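Local atomic coordinates of possible HxlR family transcriptional factor (Thermoplasma volcanium, PDB entry 3DF8), a protein that probably binds DNA as a transcriptional regulator of the HxlR family, using a winged helix-turn-helix domain. Residues K27-I32 with S61-D66; L21-K26 with I68-V73; I33-N38 with S50-I55. All coordinates share one frame; numbering follows the deposited sequence. Where two conformers were deposited one is given.

Interaction 1: residues K27-I32 with S61-D66; sequences KYTMLI and SRRIKD. With ACT (acetate ion), chain C.
Arg63 lays the root of its side chain over the end of Ile32, CD1 of the isoleucine lying 3.4 Å from CB of the arginine, and the two chains cross at about a right angle. The contact joins helix 29-36 to helix 57-69, which in the winged helix-turn-helix fold of the HxlR family is probably the recognition helix. Beyond CB the arginine bends at chi2 (-68°), which carries its guanidinium past Thr29 to the backbone of Lys27, just ahead of helix 29-36. There Lys27 O accepts two bonds in a side-on grip, from NE of Arg63 at 2.9 Å and from NH2 of Arg63 at 3.0 Å. Neither is straight: the N-H...O angles are 137° from NE and 135° from NH2, and the oxygen sits slightly out of the guanidinium plane. NH2 approaches in the carbonyl plane, on a lone pair, whereas NE is tilted from that plane. With an alanine here Lys27 O would probably lose both donors, and the Ile32 CD1 methyl would keep its touch on CB but lose CG. Thr29 OG1 touches Arg63 CD at 3.2 Å, but its stronger polar partner is Leu23 O of helix 21-25. Around this pair, Leu60 and Leu67 of helix 57-69 also pack on Ile32, and Leu21 of the second subunit packs against Met30 and Leu31. The Lys27 side chain leads away from Arg63 with CG above one face of the Tyr28 ring, toward its rim, and ends with NZ hydrogen-bonded to O of an acetate ion at 2.7 Å.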
loop_
_atom_site.group_PDB
_atom_site.type_symbol
_atom_site.label_atom_id
_atom_site.label_comp_id
_atom_site.label_asym_id
_atom_site.label_seq_id
_atom_site.Cartn_x
_atom_site.Cartn_y
_atom_site.Cartn_z
ATOM N N LYS A 27 -9.525 -0.563 0.525
ATOM C CA LYS A 27 -9.602 -1.280 1.784
ATOM C C LYS A 27 -9.544 -2.791 1.527
ATOM O O LYS A 27 -10.273 -3.297 0.668
ATOM C CB LYS A 27 -10.878 -0.909 2.556
ATOM C CG LYS A 27 -10.802 -1.361 3.987
ATOM C CD LYS A 27 -11.976 -0.839 4.838
ATOM C CE LYS A 27 -11.808 -1.329 6.269
ATOM N NZ LYS A 27 -10.361 -1.211 6.691
ATOM N N TYR A 28 -8.670 -3.487 2.272
ATOM C CA TYR A 28 -8.522 -4.953 2.229
ATOM C C TYR A 28 -7.649 -5.540 1.126
ATOM O O TYR A 28 -7.283 -6.701 1.201
ATOM C CB TYR A 28 -9.882 -5.666 2.240
ATOM C CG TYR A 28 -10.736 -5.351 3.458
ATOM C CD1 TYR A 28 -11.926 -4.636 3.319
ATOM C CD2 TYR A 28 -10.371 -5.800 4.739
ATOM C CE1 TYR A 28 -12.709 -4.361 4.420
ATOM C CE2 TYR A 28 -11.159 -5.523 5.836
ATOM C CZ TYR A 28 -12.324 -4.808 5.669
ATOM O OH TYR A 28 -13.132 -4.538 6.748
ATOM N N THR A 29 -7.334 -4.769 0.092
ATOM C CA THR A 29 -6.682 -5.395 -1.089
ATOM C C THR A 29 -5.341 -5.981 -0.718
ATOM O O THR A 29 -5.029 -7.116 -1.097
ATOM C CB THR A 29 -6.563 -4.424 -2.278
ATOM O OG1 THR A 29 -7.870 -3.930 -2.624
ATOM C CG2 THR A 29 -5.939 -5.145 -3.529
HETATM N N MSE A 30 -4.557 -5.225 0.050
HETATM C CA MSE A 30 -3.222 -5.712 0.445
HETATM C C MSE A 30 -3.369 -6.921 1.361
HETATM O O MSE A 30 -2.595 -7.896 1.275
HETATM C CB MSE A 30 -2.385 -4.603 1.086
HETATM C CG MSE A 30 -1.966 -3.549 0.081
HETATM SE SE MSE A 30 -0.873 -2.137 0.892
HETATM C CE MSE A 30 -2.350 -0.872 1.210
ATOM N N LEU A 31 -4.377 -6.887 2.219
ATOM C CA LEU A 31 -4.627 -8.037 3.107
ATOM C C LEU A 31 -5.071 -9.268 2.304
ATOM O O LEU A 31 -4.680 -10.389 2.666
ATOM C CB LEU A 31 -5.653 -7.695 4.150
ATOM C CG LEU A 31 -5.183 -6.704 5.230
ATOM C CD1 LEU A 31 -6.401 -6.325 6.106
ATOM C CD2 LEU A 31 -3.974 -7.241 5.998
ATOM N N ILE A 32 -5.898 -9.082 1.269
ATOM C CA ILE A 32 -6.322 -10.229 0.416
ATOM C C ILE A 32 -5.073 -10.851 -0.257
ATOM O O ILE A 32 -4.873 -12.082 -0.225
ATOM C CB ILE A 32 -7.360 -9.805 -0.614
ATOM C CG1 ILE A 32 -8.689 -9.456 0.110
ATOM C CG2 ILE A 32 -7.555 -10.930 -1.643
ATOM C CD1 ILE A 32 -9.732 -8.601 -0.716
ATOM N N SER A 61 -15.640 -10.267 -2.691
ATOM C CA SER A 61 -15.948 -10.706 -4.059
ATOM C C SER A 61 -15.531 -9.609 -5.066
ATOM O O SER A 61 -14.949 -9.906 -6.124
ATOM C CB SER A 61 -17.452 -11.006 -4.168
ATOM O OG SER A 61 -17.755 -11.380 -5.496
ATOM N N ARG A 62 -15.817 -8.352 -4.733
ATOM C CA ARG A 62 -15.516 -7.215 -5.620
ATOM C C ARG A 62 -14.007 -7.065 -5.780
ATOM O O ARG A 62 -13.510 -6.839 -6.891
ATOM C CB ARG A 62 -16.136 -5.907 -5.104
ATOM C CG ARG A 62 -15.994 -4.735 -6.083
ATOM C CD ARG A 62 -16.604 -3.423 -5.578
ATOM N NE ARG A 62 -15.705 -2.299 -5.839
ATOM C CZ ARG A 62 -16.020 -1.009 -5.767
ATOM N NH1 ARG A 62 -17.256 -0.613 -5.462
ATOM N NH2 ARG A 62 -15.079 -0.104 -6.014
ATOM N N ARG A 63 -13.272 -7.207 -4.671
ATOM C CA ARG A 63 -11.805 -7.097 -4.752
ATOM C C ARG A 63 -11.149 -8.264 -5.505
ATOM O O ARG A 63 -10.223 -8.064 -6.311
ATOM C CB ARG A 63 -11.151 -6.992 -3.362
ATOM C CG ARG A 63 -11.517 -5.774 -2.575
ATOM C CD ARG A 63 -10.990 -4.465 -3.123
ATOM N NE ARG A 63 -11.199 -3.516 -2.049
ATOM C CZ ARG A 63 -12.328 -2.817 -1.906
ATOM N NH1 ARG A 63 -13.290 -2.897 -2.838
ATOM N NH2 ARG A 63 -12.485 -2.019 -0.867
ATOM N N ILE A 64 -11.689 -9.464 -5.296
ATOM C CA ILE A 64 -11.218 -10.642 -6.006
ATOM C C ILE A 64 -11.434 -10.426 -7.511
ATOM O O ILE A 64 -10.533 -10.717 -8.289
ATOM C CB ILE A 64 -11.897 -11.928 -5.473
ATOM C CG1 ILE A 64 -11.192 -12.307 -4.148
ATOM C CG2 ILE A 64 -11.798 -13.071 -6.525
ATOM C CD1 ILE A 64 -11.671 -13.649 -3.539
ATOM N N LYS A 65 -12.588 -9.910 -7.913
ATOM C CA LYS A 65 -12.827 -9.700 -9.347
ATOM C C LYS A 65 -11.788 -8.710 -9.900
ATOM O O LYS A 65 -11.255 -8.917 -11.002
ATOM C CB LYS A 65 -14.219 -9.156 -9.576
ATOM C CG LYS A 65 -14.469 -8.786 -11.013
ATOM C CD LYS A 65 -15.804 -8.115 -11.178
ATOM C CE LYS A 65 -15.855 -7.447 -12.548
ATOM N NZ LYS A 65 -15.563 -8.463 -13.598
ATOM N N ASP A 66 -11.499 -7.651 -9.140
ATOM C CA ASP A 66 -10.618 -6.606 -9.662
ATOM C C ASP A 66 -9.229 -7.223 -9.730
ATOM O O ASP A 66 -8.451 -6.909 -10.639
ATOM C CB ASP A 66 -10.575 -5.373 -8.752
ATOM C CG ASP A 66 -11.837 -4.546 -8.798
ATOM O OD1 ASP A 66 -12.598 -4.636 -9.791
ATOM O OD2 ASP A 66 -12.011 -3.779 -7.814
HETATM C C ACT C . -7.634 -1.783 5.689
HETATM O O ACT C . -8.153 -2.784 6.245
HETATM O OXT ACT C . -7.842 -0.677 6.252
HETATM C CH3 ACT C . -6.837 -1.892 4.422
#

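Interaction 2: residues L21-K26 with I68-V73; sequences LHLLGK and IDSGLV
Leu23 turns CG anti to its own nitrogen (chi1 172°), and Ser70 holds OG beside its nitrogen, anti to its carbonyl carbon (chi1 -63°); together these torsions bring Leu23 CD2 within 3.6 Å of Ser70 OG. The methyl lies nearer the hydroxyl than the carbon, Ser70 CB being 4.1 Å from the same Leu23 CD2. This is van der Waals contact between a methyl and a hydroxyl whose polar need is met elsewhere: Ser70 OG is hydrogen-bonded to Asp66 O, one turn back in helix 57-69. Ser70 was modelled in two conformers, so the finer details of its approach hold for the one described. A second, looser touch is purely apolar, Leu24 CD2 against Leu72 CD1 at 4.2 Å. Leu24 is also modelled twice. Its neighbours extend the hydrophobic patch: Met30 and Ile33 of helix 29-36 pack against Leu24, while Val92 of helix 87-108 touches both Leu24 and Leu72. Leu106 of the second subunit reaches Leu72 as well, tying this part of the core to the dimer. Between the two contacts the chain leaves helix 57-69 at Gly71, whose positive phi (78°) and bonds back into the last turn make a Schellman motif. One of those bonds runs from Gly71 N to Ile68 O at 3.0 Å. The reversal sends Leu72 inward toward Leu24 and passes the chain into strand 73-77. The course from helix 57-69 into the hairpin of 73-77 and 81-85 is consistent with the step from recognition helix to wing in a winged helix-turn-helix fold.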
loop_
_atom_site.group_PDB
_atom_site.type_symbol
_atom_site.label_atom_id
_atom_site.label_comp_id
_atom_site.label_asym_id
_atom_site.label_seq_id
_atom_site.Cartn_x
_atom_site.Cartn_y
_atom_site.Cartn_z
ATOM N N LEU A 21 -1.977 0.893 -8.517
ATOM C CA LEU A 21 -1.847 1.444 -7.176
ATOM C C LEU A 21 -3.246 1.757 -6.616
ATOM O O LEU A 21 -3.471 1.553 -5.430
ATOM C CB LEU A 21 -0.985 2.719 -7.195
ATOM C CG LEU A 21 -0.782 3.425 -5.855
ATOM C CD1 LEU A 21 -0.137 2.499 -4.836
ATOM C CD2 LEU A 21 0.057 4.687 -6.092
ATOM N N HIS A 22 -4.169 2.222 -7.470
ATOM C CA HIS A 22 -5.538 2.538 -7.064
ATOM C C HIS A 22 -6.178 1.327 -6.414
ATOM O O HIS A 22 -6.708 1.401 -5.292
ATOM C CB HIS A 22 -6.372 3.001 -8.286
ATOM C CG HIS A 22 -7.805 3.319 -7.979
ATOM N ND1 HIS A 22 -8.197 4.531 -7.460
ATOM C CD2 HIS A 22 -8.942 2.608 -8.171
ATOM C CE1 HIS A 22 -9.516 4.549 -7.322
ATOM N NE2 HIS A 22 -9.992 3.390 -7.740
ATOM N N LEU A 23 -6.112 0.202 -7.111
ATOM C CA LEU A 23 -6.700 -1.041 -6.585
ATOM C C LEU A 23 -5.995 -1.456 -5.297
ATOM O O LEU A 23 -6.655 -1.735 -4.277
ATOM C CB LEU A 23 -6.578 -2.151 -7.618
ATOM C CG LEU A 23 -6.975 -3.561 -7.155
ATOM C CD1 LEU A 23 -8.389 -3.620 -6.510
ATOM C CD2 LEU A 23 -6.838 -4.540 -8.337
ATOM N N LEU A 24 -4.665 -1.450 -5.347
ATOM C CA LEU A 24 -3.868 -1.868 -4.198
ATOM C C LEU A 24 -4.182 -1.093 -2.924
ATOM O O LEU A 24 -4.084 -1.645 -1.829
ATOM C CB LEU A 24 -2.376 -1.817 -4.525
ATOM C CG LEU A 24 -1.704 -3.171 -4.773
ATOM C CD1 LEU A 24 -1.250 -3.742 -3.446
ATOM C CD2 LEU A 24 -2.567 -4.194 -5.541
ATOM N N GLY A 25 -4.581 0.158 -3.077
ATOM C CA GLY A 25 -4.920 1.000 -1.925
ATOM C C GLY A 25 -6.308 0.801 -1.325
ATOM O O GLY A 25 -6.521 1.121 -0.157
ATOM N N LYS A 26 -7.252 0.292 -2.111
ATOM C CA LYS A 26 -8.610 0.079 -1.629
ATOM C C LYS A 26 -8.600 -0.836 -0.400
ATOM O O LYS A 26 -7.781 -1.777 -0.321
ATOM C CB LYS A 26 -9.471 -0.546 -2.728
ATOM C CG LYS A 26 -9.765 0.386 -3.874
ATOM C CD LYS A 26 -10.723 -0.262 -4.859
ATOM C CE LYS A 26 -10.623 0.442 -6.210
ATOM N NZ LYS A 26 -11.970 0.711 -6.816
ATOM N N ILE A 68 -8.471 -10.448 -10.189
ATOM C CA ILE A 68 -8.465 -11.359 -11.354
ATOM C C ILE A 68 -8.294 -10.526 -12.642
ATOM O O ILE A 68 -7.462 -10.833 -13.498
ATOM C CB ILE A 68 -9.759 -12.177 -11.393
ATOM C CG1 ILE A 68 -9.795 -13.173 -10.227
ATOM C CG2 ILE A 68 -9.898 -12.900 -12.768
ATOM C CD1 ILE A 68 -11.172 -13.881 -10.066
ATOM N N ASP A 69 -9.078 -9.468 -12.773
ATOM C CA ASP A 69 -8.997 -8.600 -13.959
ATOM C C ASP A 69 -7.596 -7.994 -14.156
ATOM O O ASP A 69 -7.145 -7.820 -15.299
ATOM C CB ASP A 69 -10.089 -7.537 -13.903
ATOM C CG ASP A 69 -11.501 -8.117 -14.090
ATOM O OD1 ASP A 69 -11.648 -9.330 -14.400
ATOM O OD2 ASP A 69 -12.469 -7.352 -13.936
ATOM N N SER A 70 -6.916 -7.701 -13.047
ATOM C CA SER A 70 -5.584 -7.097 -13.055
ATOM C C SER A 70 -4.456 -8.120 -13.188
ATOM O O SER A 70 -3.284 -7.743 -13.250
ATOM C CB SER A 70 -5.404 -6.208 -11.821
ATOM O OG SER A 70 -6.334 -5.132 -11.871
ATOM N N GLY A 71 -4.828 -9.408 -13.249
ATOM C CA GLY A 71 -3.873 -10.508 -13.471
ATOM C C GLY A 71 -3.061 -10.916 -12.253
ATOM O O GLY A 71 -2.014 -11.568 -12.389
ATOM N N LEU A 72 -3.510 -10.518 -11.065
ATOM C CA LEU A 72 -2.804 -10.849 -9.820
ATOM C C LEU A 72 -3.351 -12.096 -9.116
ATOM O O LEU A 72 -2.644 -12.676 -8.286
ATOM C CB LEU A 72 -2.846 -9.641 -8.823
ATOM C CG LEU A 72 -2.259 -8.353 -9.468
ATOM C CD1 LEU A 72 -2.293 -7.283 -8.432
ATOM C CD2 LEU A 72 -0.813 -8.583 -9.942
ATOM N N VAL A 73 -4.609 -12.454 -9.392
ATOM C CA VAL A 73 -5.287 -13.625 -8.745
ATOM C C VAL A 73 -5.990 -14.436 -9.836
ATOM O O VAL A 73 -6.384 -13.894 -10.862
ATOM C CB VAL A 73 -6.287 -13.107 -7.708
ATOM C CG1 VAL A 73 -7.271 -14.205 -7.185
ATOM C CG2 VAL A 73 -5.522 -12.487 -6.537
#

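Interaction 3: residues I33-N38 with S50-I55; sequences ISVLGN and SSIPGI
The flat carboxamide of Asn38 reaches Ser51 through a water: ND2 of Asn38 donates to it at 2.8 Å, and the water in turn donates to OG of Ser51 at 3.2 Å. No ring or other flat group stacks on this amide across the contact; ND2 alone takes part. The second subunit holds both ends, OD1 taking the backbone N of Arg6 and ND2 giving to the backbone O of Met4 of that subunit, which should fix the rotation of the amide. Ser51 OG has a further partner in Asp47 O, in helix 45-50. The rest of the contact is apolar. Val35, near the end of helix 29-36, points at the loop; with CG1 anti to the carbonyl carbon (chi1 -63°), CG2 falls between the backbone nitrogen and the carbonyl carbon and meets Ile52 CD1 at 3.7 Å. The other branch, Val35 CG1, touches Ser51 CB at 4.1 Å and lies as far from Ile52 CG1. Val35 and Ser51 were each modelled twice, and their distances hold for the conformers described. Ile48 of helix 45-50 and Leu5 of the second subunit also pack on Val35. Ile52 opens a type II turn closed by Ile55 N to Ile52 O at 3.2 Å, with Pro53 and Gly54 at its centre. This link between helices 45-50 and 57-69 is consistent with the turn of the helix-turn-helix. The chemistry is thus divided: methyl packing sets the loop against the helix end, while a water and one amide join the same loop to the second subunit's 3-7 strand.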
loop_
_atom_site.group_PDB
_atom_site.type_symbol
_atom_site.label_atom_id
_atom_site.label_comp_id
_atom_site.label_asym_id
_atom_site.label_seq_id
_atom_site.Cartn_x
_atom_site.Cartn_y
_atom_site.Cartn_z
ATOM N N ILE A 33 -4.256 -10.017 -0.894
ATOM C CA ILE A 33 -2.993 -10.504 -1.484
ATOM C C ILE A 33 -2.138 -11.241 -0.467
ATOM O O ILE A 33 -1.598 -12.292 -0.759
ATOM C CB ILE A 33 -2.196 -9.356 -2.168
ATOM C CG1 ILE A 33 -3.037 -8.809 -3.347
ATOM C CG2 ILE A 33 -0.739 -9.777 -2.537
ATOM C CD1 ILE A 33 -2.512 -7.481 -3.962
ATOM N N SER A 34 -2.023 -10.673 0.733
ATOM C CA SER A 34 -1.209 -11.303 1.783
ATOM C C SER A 34 -1.758 -12.677 2.208
ATOM O O SER A 34 -1.000 -13.682 2.314
ATOM C CB SER A 34 -1.160 -10.360 2.973
ATOM O OG SER A 34 -0.626 -9.093 2.581
ATOM N N VAL A 35 -3.055 -12.762 2.455
ATOM C CA VAL A 35 -3.584 -14.040 2.961
ATOM C C VAL A 35 -3.563 -15.106 1.860
ATOM O O VAL A 35 -3.423 -16.277 2.154
ATOM C CB VAL A 35 -4.970 -13.931 3.677
ATOM C CG1 VAL A 35 -4.865 -13.059 4.930
ATOM C CG2 VAL A 35 -6.086 -13.439 2.722
ATOM N N LEU A 36 -3.694 -14.691 0.590
ATOM C CA LEU A 36 -3.687 -15.677 -0.509
ATOM C C LEU A 36 -2.355 -16.420 -0.610
ATOM O O LEU A 36 -2.245 -17.529 -1.193
ATOM C CB LEU A 36 -4.094 -15.019 -1.839
ATOM C CG LEU A 36 -5.590 -14.888 -2.092
ATOM C CD1 LEU A 36 -5.889 -14.034 -3.300
ATOM C CD2 LEU A 36 -6.275 -16.274 -2.209
ATOM N N GLY A 37 -1.329 -15.816 -0.025
ATOM C CA GLY A 37 -0.002 -16.444 0.052
ATOM C C GLY A 37 0.328 -17.124 1.375
ATOM O O GLY A 37 1.469 -17.513 1.580
ATOM N N ASN A 38 -0.644 -17.237 2.285
ATOM C CA ASN A 38 -0.506 -18.011 3.536
ATOM C C ASN A 38 -0.713 -19.512 3.289
ATOM O O ASN A 38 -1.080 -19.909 2.187
ATOM C CB ASN A 38 -1.596 -17.644 4.529
ATOM C CG ASN A 38 -1.409 -16.289 5.184
ATOM O OD1 ASN A 38 -0.358 -15.648 5.104
ATOM N ND2 ASN A 38 -2.435 -15.878 5.893
ATOM N N SER A 50 -12.620 -15.647 6.289
ATOM C CA SER A 50 -12.379 -15.941 7.701
ATOM C C SER A 50 -11.035 -15.448 8.191
ATOM O O SER A 50 -10.856 -15.201 9.387
ATOM C CB SER A 50 -12.436 -17.444 7.922
ATOM O OG SER A 50 -13.761 -17.902 7.770
ATOM N N SER A 51 -10.092 -15.316 7.259
ATOM C CA SER A 51 -8.727 -14.905 7.561
ATOM C C SER A 51 -8.564 -13.384 7.636
ATOM O O SER A 51 -7.516 -12.893 8.036
ATOM C CB SER A 51 -7.775 -15.456 6.502
ATOM O OG SER A 51 -7.793 -16.867 6.492
ATOM N N ILE A 52 -9.595 -12.633 7.237
ATOM C CA ILE A 52 -9.538 -11.173 7.274
ATOM C C ILE A 52 -10.716 -10.679 8.116
ATOM O O ILE A 52 -11.799 -10.436 7.576
ATOM C CB ILE A 52 -9.554 -10.528 5.837
ATOM C CG1 ILE A 52 -8.432 -11.114 4.977
ATOM C CG2 ILE A 52 -9.419 -9.005 5.931
ATOM C CD1 ILE A 52 -8.519 -10.759 3.486
ATOM N N PRO A 53 -10.438 -10.338 9.389
ATOM C CA PRO A 53 -11.438 -9.875 10.353
ATOM C C PRO A 53 -12.377 -8.833 9.748
ATOM O O PRO A 53 -11.904 -7.808 9.250
ATOM C CB PRO A 53 -10.582 -9.203 11.432
ATOM C CG PRO A 53 -9.310 -9.920 11.396
ATOM C CD PRO A 53 -9.079 -10.318 9.966
ATOM N N GLY A 54 -13.690 -9.069 9.767
ATOM C CA GLY A 54 -14.549 -7.961 9.355
ATOM C C GLY A 54 -14.815 -7.681 7.881
ATOM O O GLY A 54 -15.694 -6.861 7.576
ATOM N N ILE A 55 -14.082 -8.316 6.957
ATOM C CA ILE A 55 -14.375 -8.133 5.531
ATOM C C ILE A 55 -15.753 -8.741 5.170
ATOM O O ILE A 55 -16.067 -9.843 5.603
ATOM C CB ILE A 55 -13.248 -8.738 4.611
ATOM C CG1 ILE A 55 -13.342 -8.143 3.199
ATOM C CG2 ILE A 55 -13.280 -10.279 4.604
ATOM C CD1 ILE A 55 -12.151 -8.441 2.232
HETATM O O HOH W 1 -4.719 -17.579 5.950
#

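In the fold
The three contacts share one small core, with helix 29-36 carrying interactions 1 and 3 and helix 57-69 carrying interactions 1 and 2. The centres of interactions 1 and 2 lie about 7 Å apart; Thr29 OG1 of one probably hydrogen-bonds Leu23 O of the other at 3.0 Å. Between interactions 1 and 3, about 10 Å centre to centre, Ile32 CG1 packs on Ile52 CD1 at 3.6 Å. Interactions 2 and 3 are some 15 Å apart, yet still meet where Val73 CG2 touches Leu36 CD1 at 3.6 Å. All three also touch the second subunit, so this core lies against the dimer interface. The acetate belongs to interaction 1 and probably comes from the crystallisation liquor.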